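Local coordinates for protein Sodium/sialic acid symporter SiaT (PDB 5NV9) that uses the sodium gradient to drive uptake of the sialic acid N-acetylneuraminic acid, carrying two sodium ions with each substrate molecule, at residues A108-E113 with R119-A124; F123-F128 with S352-S357. All coordinates share one frame; numbering follows the deposited sequence. Where two conformers were deposited one is given.

Interaction 1: A108-E113 with R119-A124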
loop_
_atom_site.group_PDB
_atom_site.type_symbol
_atom_site.label_atom_id
_atom_site.label_comp_id
_atom_site.label_asym_id
_atom_site.label_seq_id
_atom_site.Cartn_x
_atom_site.Cartn_y
_atom_site.Cartn_z
ATOM N N ALA A 108 -8.135 13.249 3.507
ATOM C CA ALA A 108 -9.409 12.538 3.323
ATOM C C ALA A 108 -10.358 12.627 4.508
ATOM O O ALA A 108 -11.621 12.655 4.307
ATOM C CB ALA A 108 -9.128 11.072 3.005
ATOM N N TYR A 109 -9.773 12.731 5.708
ATOM C CA TYR A 109 -10.534 12.645 6.994
ATOM C C TYR A 109 -11.344 13.928 7.266
ATOM O O TYR A 109 -12.273 13.958 8.084
ATOM C CB TYR A 109 -9.617 12.161 8.133
ATOM C CG TYR A 109 -8.895 10.929 7.675
ATOM C CD1 TYR A 109 -9.613 9.773 7.295
ATOM C CD2 TYR A 109 -7.491 10.956 7.418
ATOM C CE1 TYR A 109 -8.947 8.661 6.759
ATOM C CE2 TYR A 109 -6.829 9.838 6.897
ATOM C CZ TYR A 109 -7.553 8.712 6.527
ATOM O OH TYR A 109 -6.892 7.628 5.972
ATOM N N GLU A 110 -11.047 14.967 6.506
ATOM C CA GLU A 110 -11.868 16.194 6.518
ATOM C C GLU A 110 -13.288 15.897 6.112
ATOM O O GLU A 110 -14.199 16.550 6.600
ATOM C CB GLU A 110 -11.325 17.256 5.529
ATOM C CG GLU A 110 -9.987 17.854 5.897
ATOM C CD GLU A 110 -9.308 18.654 4.760
ATOM O OE1 GLU A 110 -9.983 19.293 3.925
ATOM O OE2 GLU A 110 -8.067 18.661 4.700
ATOM N N TYR A 111 -13.485 14.953 5.196
ATOM C CA TYR A 111 -14.842 14.539 4.856
ATOM C C TYR A 111 -15.649 14.140 6.137
ATOM O O TYR A 111 -16.831 14.492 6.256
ATOM C CB TYR A 111 -14.848 13.388 3.829
ATOM C CG TYR A 111 -16.176 12.721 3.736
ATOM C CD1 TYR A 111 -17.190 13.299 2.996
ATOM C CD2 TYR A 111 -16.453 11.525 4.461
ATOM C CE1 TYR A 111 -18.454 12.722 2.951
ATOM C CE2 TYR A 111 -17.709 10.958 4.439
ATOM C CZ TYR A 111 -18.708 11.550 3.684
ATOM O OH TYR A 111 -19.961 10.974 3.613
ATOM N N LEU A 112 -14.996 13.392 7.053
ATOM C CA LEU A 112 -15.642 12.885 8.250
ATOM C C LEU A 112 -16.087 13.997 9.209
ATOM O O LEU A 112 -17.133 13.851 9.844
ATOM C CB LEU A 112 -14.785 11.863 8.993
ATOM C CG LEU A 112 -14.405 10.552 8.257
ATOM C CD1 LEU A 112 -13.469 9.709 9.108
ATOM C CD2 LEU A 112 -15.620 9.751 7.805
ATOM N N GLU A 113 -15.341 15.096 9.286
ATOM C CA GLU A 113 -15.791 16.229 10.054
ATOM C C GLU A 113 -16.939 16.898 9.324
ATOM O O GLU A 113 -17.952 17.213 9.954
ATOM C CB GLU A 113 -14.696 17.235 10.385
ATOM C CG GLU A 113 -15.243 18.483 11.054
ATOM C CD GLU A 113 -14.256 19.209 11.941
ATOM O OE1 GLU A 113 -13.023 19.048 11.816
ATOM O OE2 GLU A 113 -14.742 19.937 12.827
ATOM N N ARG A 119 -14.703 14.210 15.996
ATOM C CA ARG A 119 -14.287 12.982 16.688
ATOM C C ARG A 119 -14.039 11.860 15.675
ATOM O O ARG A 119 -13.151 11.025 15.848
ATOM C CB ARG A 119 -15.315 12.571 17.805
ATOM C CG ARG A 119 -15.502 13.588 18.950
ATOM C CD ARG A 119 -16.693 13.244 19.856
ATOM N NE ARG A 119 -17.942 13.392 19.109
ATOM C CZ ARG A 119 -19.156 13.040 19.524
ATOM N NH1 ARG A 119 -19.327 12.506 20.718
ATOM N NH2 ARG A 119 -20.206 13.237 18.737
ATOM N N SER A 120 -14.840 11.809 14.627
ATOM C CA SER A 120 -14.688 10.788 13.661
ATOM C C SER A 120 -13.466 11.127 12.821
ATOM O O SER A 120 -12.759 10.220 12.387
ATOM C CB SER A 120 -15.903 10.732 12.730
ATOM O OG SER A 120 -17.009 10.057 13.323
ATOM N N ARG A 121 -13.287 12.412 12.531
ATOM C CA ARG A 121 -12.148 12.823 11.720
ATOM C C ARG A 121 -10.843 12.452 12.401
ATOM O O ARG A 121 -10.012 11.819 11.789
ATOM C CB ARG A 121 -12.229 14.309 11.406
ATOM C CG ARG A 121 -10.935 14.972 11.010
ATOM C CD ARG A 121 -11.244 16.377 10.576
ATOM N NE ARG A 121 -10.076 17.003 9.985
ATOM C CZ ARG A 121 -9.975 18.308 9.683
ATOM N NH1 ARG A 121 -10.947 19.155 9.917
ATOM N NH2 ARG A 121 -8.889 18.759 9.101
ATOM N N LEU A 122 -10.692 12.806 13.682
ATOM C CA LEU A 122 -9.491 12.533 14.416
ATOM C C LEU A 122 -9.215 11.071 14.720
ATOM O O LEU A 122 -8.005 10.621 14.747
ATOM C CB LEU A 122 -9.497 13.319 15.723
ATOM C CG LEU A 122 -9.258 14.819 15.583
ATOM C CD1 LEU A 122 -9.518 15.507 16.902
ATOM C CD2 LEU A 122 -7.833 15.073 15.147
ATOM N N PHE A 123 -10.276 10.310 14.977
ATOM C CA PHE A 123 -10.088 8.899 15.192
ATOM C C PHE A 123 -9.478 8.300 13.914
ATOM O O PHE A 123 -8.490 7.545 14.000
ATOM C CB PHE A 123 -11.343 8.156 15.573
ATOM C CG PHE A 123 -11.235 6.664 15.424
ATOM C CD1 PHE A 123 -10.608 5.899 16.381
ATOM C CD2 PHE A 123 -11.775 6.026 14.315
ATOM C CE1 PHE A 123 -10.508 4.530 16.246
ATOM C CE2 PHE A 123 -11.637 4.654 14.119
ATOM C CZ PHE A 123 -11.031 3.897 15.111
ATOM N N ALA A 124 -10.030 8.662 12.762
ATOM C CA ALA A 124 -9.573 8.113 11.476
ATOM C C ALA A 124 -8.160 8.551 11.091
ATOM O O ALA A 124 -7.392 7.738 10.622
ATOM C CB ALA A 124 -10.581 8.421 10.342
#
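Arg121 reaches across to helix 110-115 and meets Glu113 in a salt bridge. Its chain is extended from CG to NE, with CG anti to the backbone N (chi1 159°). This carries CG past the backbone O of Tyr109 and takes the guanidinium on to Glu113. The backbone itself sets Arg121 CB 3.3 Å from Tyr109 O. The bond from Arg121 NH1 to Glu113 OE1 is 2.8 Å long and bent, with an N-H...O angle of 145°. OE1 is approached on its anti side, but from 29° out of the carboxylate plane. Glu110 runs alongside, and its CG lies over one guanidinium face, toward the rim, 3.5 Å from Arg121 NH2. Its carboxylate is turned elsewhere, and OE2 bonds to Ser357. Arg121 and Glu113 belong to a network of salt bridges with Asp358 and Arg362.

Further along, the methyl of Ala124 meets two side chains. Ala124 CB is 3.5 Å from Tyr109 CD1 and a tight 3.4 Å from Leu112 CD1. The Tyr109 ring has Ala124 O over its centre, while its hydroxyl bonds to Ala253 O. Around this helical hairpin, helix 328-361 touches Tyr109 and Arg121, and helix 415-427 packs on Leu112 and Ser120.

Interaction 2: F123-F128 with S352-S357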
loop_
_atom_site.group_PDB
_atom_site.type_symbol
_atom_site.label_atom_id
_atom_site.label_comp_id
_atom_site.label_asym_id
_atom_site.label_seq_id
_atom_site.Cartn_x
_atom_site.Cartn_y
_atom_site.Cartn_z
ATOM N N PHE A 123 -10.276 10.310 14.977
ATOM C CA PHE A 123 -10.088 8.899 15.192
ATOM C C PHE A 123 -9.478 8.300 13.914
ATOM O O PHE A 123 -8.490 7.545 14.000
ATOM C CB PHE A 123 -11.343 8.156 15.573
ATOM C CG PHE A 123 -11.235 6.664 15.424
ATOM C CD1 PHE A 123 -10.608 5.899 16.381
ATOM C CD2 PHE A 123 -11.775 6.026 14.315
ATOM C CE1 PHE A 123 -10.508 4.530 16.246
ATOM C CE2 PHE A 123 -11.637 4.654 14.119
ATOM C CZ PHE A 123 -11.031 3.897 15.111
ATOM N N ALA A 124 -10.030 8.662 12.762
ATOM C CA ALA A 124 -9.573 8.113 11.476
ATOM C C ALA A 124 -8.160 8.551 11.091
ATOM O O ALA A 124 -7.392 7.738 10.622
ATOM C CB ALA A 124 -10.581 8.421 10.342
ATOM N N SER A 125 -7.857 9.848 11.274
ATOM C CA SER A 125 -6.581 10.418 10.972
ATOM C C SER A 125 -5.427 9.818 11.832
ATOM O O SER A 125 -4.362 9.461 11.310
ATOM C CB SER A 125 -6.664 11.923 11.203
ATOM O OG SER A 125 -5.512 12.558 10.759
ATOM N N LEU A 126 -5.642 9.693 13.144
ATOM C CA LEU A 126 -4.675 9.081 14.042
ATOM C C LEU A 126 -4.488 7.598 13.714
ATOM O O LEU A 126 -3.352 7.091 13.741
ATOM C CB LEU A 126 -5.097 9.280 15.503
ATOM C CG LEU A 126 -5.095 10.744 15.934
ATOM C CD1 LEU A 126 -5.829 10.906 17.233
ATOM C CD2 LEU A 126 -3.680 11.307 16.080
ATOM N N SER A 127 -5.552 6.891 13.348
ATOM C CA SER A 127 -5.417 5.490 12.980
ATOM C C SER A 127 -4.582 5.357 11.667
ATOM O O SER A 127 -3.754 4.451 11.540
ATOM C CB SER A 127 -6.769 4.835 12.767
ATOM O OG SER A 127 -7.508 4.745 13.966
ATOM N N PHE A 128 -4.820 6.262 10.705
ATOM C CA PHE A 128 -4.075 6.287 9.470
ATOM C C PHE A 128 -2.609 6.505 9.759
ATOM O O PHE A 128 -1.766 5.727 9.304
ATOM C CB PHE A 128 -4.584 7.307 8.418
ATOM C CG PHE A 128 -3.674 7.417 7.233
ATOM C CD1 PHE A 128 -3.798 6.549 6.151
ATOM C CD2 PHE A 128 -2.624 8.303 7.243
ATOM C CE1 PHE A 128 -2.910 6.599 5.092
ATOM C CE2 PHE A 128 -1.715 8.349 6.172
ATOM C CZ PHE A 128 -1.874 7.522 5.087
ATOM N N SER A 352 2.377 13.177 6.669
ATOM C CA SER A 352 2.505 14.649 6.816
ATOM C C SER A 352 1.310 15.423 6.340
ATOM O O SER A 352 1.007 16.411 6.968
ATOM C CB SER A 352 3.734 15.173 6.158
ATOM O OG SER A 352 3.853 16.573 6.340
ATOM N N SER A 353 0.586 15.007 5.275
ATOM C CA SER A 353 -0.600 15.737 4.883
ATOM C C SER A 353 -1.732 15.682 6.000
ATOM O O SER A 353 -2.400 16.689 6.267
ATOM C CB SER A 353 -1.161 15.215 3.539
ATOM O OG SER A 353 -1.805 13.928 3.714
ATOM N N CYS A 354 -1.953 14.488 6.561
ATOM C CA CYS A 354 -2.878 14.284 7.671
ATOM C C CYS A 354 -2.460 15.083 8.885
ATOM O O CYS A 354 -3.291 15.765 9.517
ATOM C CB CYS A 354 -2.923 12.790 8.031
ATOM S SG CYS A 354 -3.770 11.796 6.777
ATOM N N PHE A 355 -1.180 15.023 9.251
ATOM C CA PHE A 355 -0.776 15.815 10.384
ATOM C C PHE A 355 -1.078 17.321 10.152
ATOM O O PHE A 355 -1.613 17.994 11.045
ATOM C CB PHE A 355 0.667 15.590 10.717
ATOM C CG PHE A 355 1.097 16.246 11.997
ATOM C CD1 PHE A 355 1.476 17.552 12.002
ATOM C CD2 PHE A 355 1.082 15.538 13.204
ATOM C CE1 PHE A 355 1.926 18.162 13.174
ATOM C CE2 PHE A 355 1.485 16.146 14.379
ATOM C CZ PHE A 355 1.896 17.472 14.359
ATOM N N ASN A 356 -0.741 17.825 8.958
ATOM C CA ASN A 356 -0.847 19.232 8.602
ATOM C C ASN A 356 -2.301 19.773 8.707
ATOM O O ASN A 356 -2.562 20.863 9.285
ATOM C CB ASN A 356 -0.301 19.476 7.189
ATOM C CG ASN A 356 0.330 20.852 7.012
ATOM O OD1 ASN A 356 -0.319 21.808 6.568
ATOM N ND2 ASN A 356 1.589 20.970 7.424
ATOM N N SER A 357 -3.232 19.001 8.144
ATOM C CA SER A 357 -4.617 19.397 8.070
ATOM C C SER A 357 -5.362 19.058 9.371
ATOM O O SER A 357 -5.951 19.954 9.971
ATOM C CB SER A 357 -5.319 18.743 6.862
ATOM O OG SER A 357 -6.733 19.055 6.868
#
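Cys354 brings its sulfur up to the Phe128 ring, and this sulfur-aromatic contact is the unusual feature of a small interface with no hydrogen bond across it. SG lies 4.5 Å from the ring centroid and 44° off the ring normal, so the approach is oblique. The closest ring atom is Phe128 CD2, at 3.7 Å from Cys354 SG, and CE2 follows. Phe128 carries CG anti to its backbone N (chi1 173°), which sends the ring out toward helix 328-361. Cys354 has SG beside its own backbone N (chi1 -71°), and this turns the sulfur to the ring.

One helical turn before Phe128, Ser125 meets the other end of the cysteine side chain. Ser125 OG is 3.8 Å from Cys354 CB, a van der Waals contact. The hydroxyl has its polar partner elsewhere, in the carboxylate of Asp358 just beyond 352-357. That bond adds a polar link between the same two helices. The small Ser125 and Cys354 side chains let the backbones come close, with the two CA atoms 6.3 Å apart.

Neighbours complete the packing. Tyr109 touches both Phe128 and Cys354, and Met129 also lies against Cys354. The Phe128 ring stacks with His132, one turn on. The Phe128 side chain is about 7 Å from that of substrate-binding Arg135 and about 8 Å from that of Ser346, a sodium ligand.

All three touching residues are buried. The contact joins two transmembrane helices of a LeuT-fold symporter near the cytoplasmic end of helix 328-361. That helix also supplies ligands to the Na2 and Na3 sites, and helix 118-151 supplies Arg135 to the sialic acid pocket.

How the interactions relate
Following the chain from the N terminus, interaction 1 comes first. It closes a short hairpin, with five residues between 108-113 and 119-124, and folds a cytoplasmic helix back on the start of helix 118-151. Interaction 2 begins where interaction 1 ends, sharing Phe123 and Ala124. It closes a loop of 223 residues and brings helix 328-361 to the same transmembrane helix. The two loops are therefore consecutive and overlap only in the shared residues. Their centres are 8 Å apart. They also touch directly, since residues of 108-113 meet both segments of interaction 2. Together they tie three helices at the cytoplasmic side.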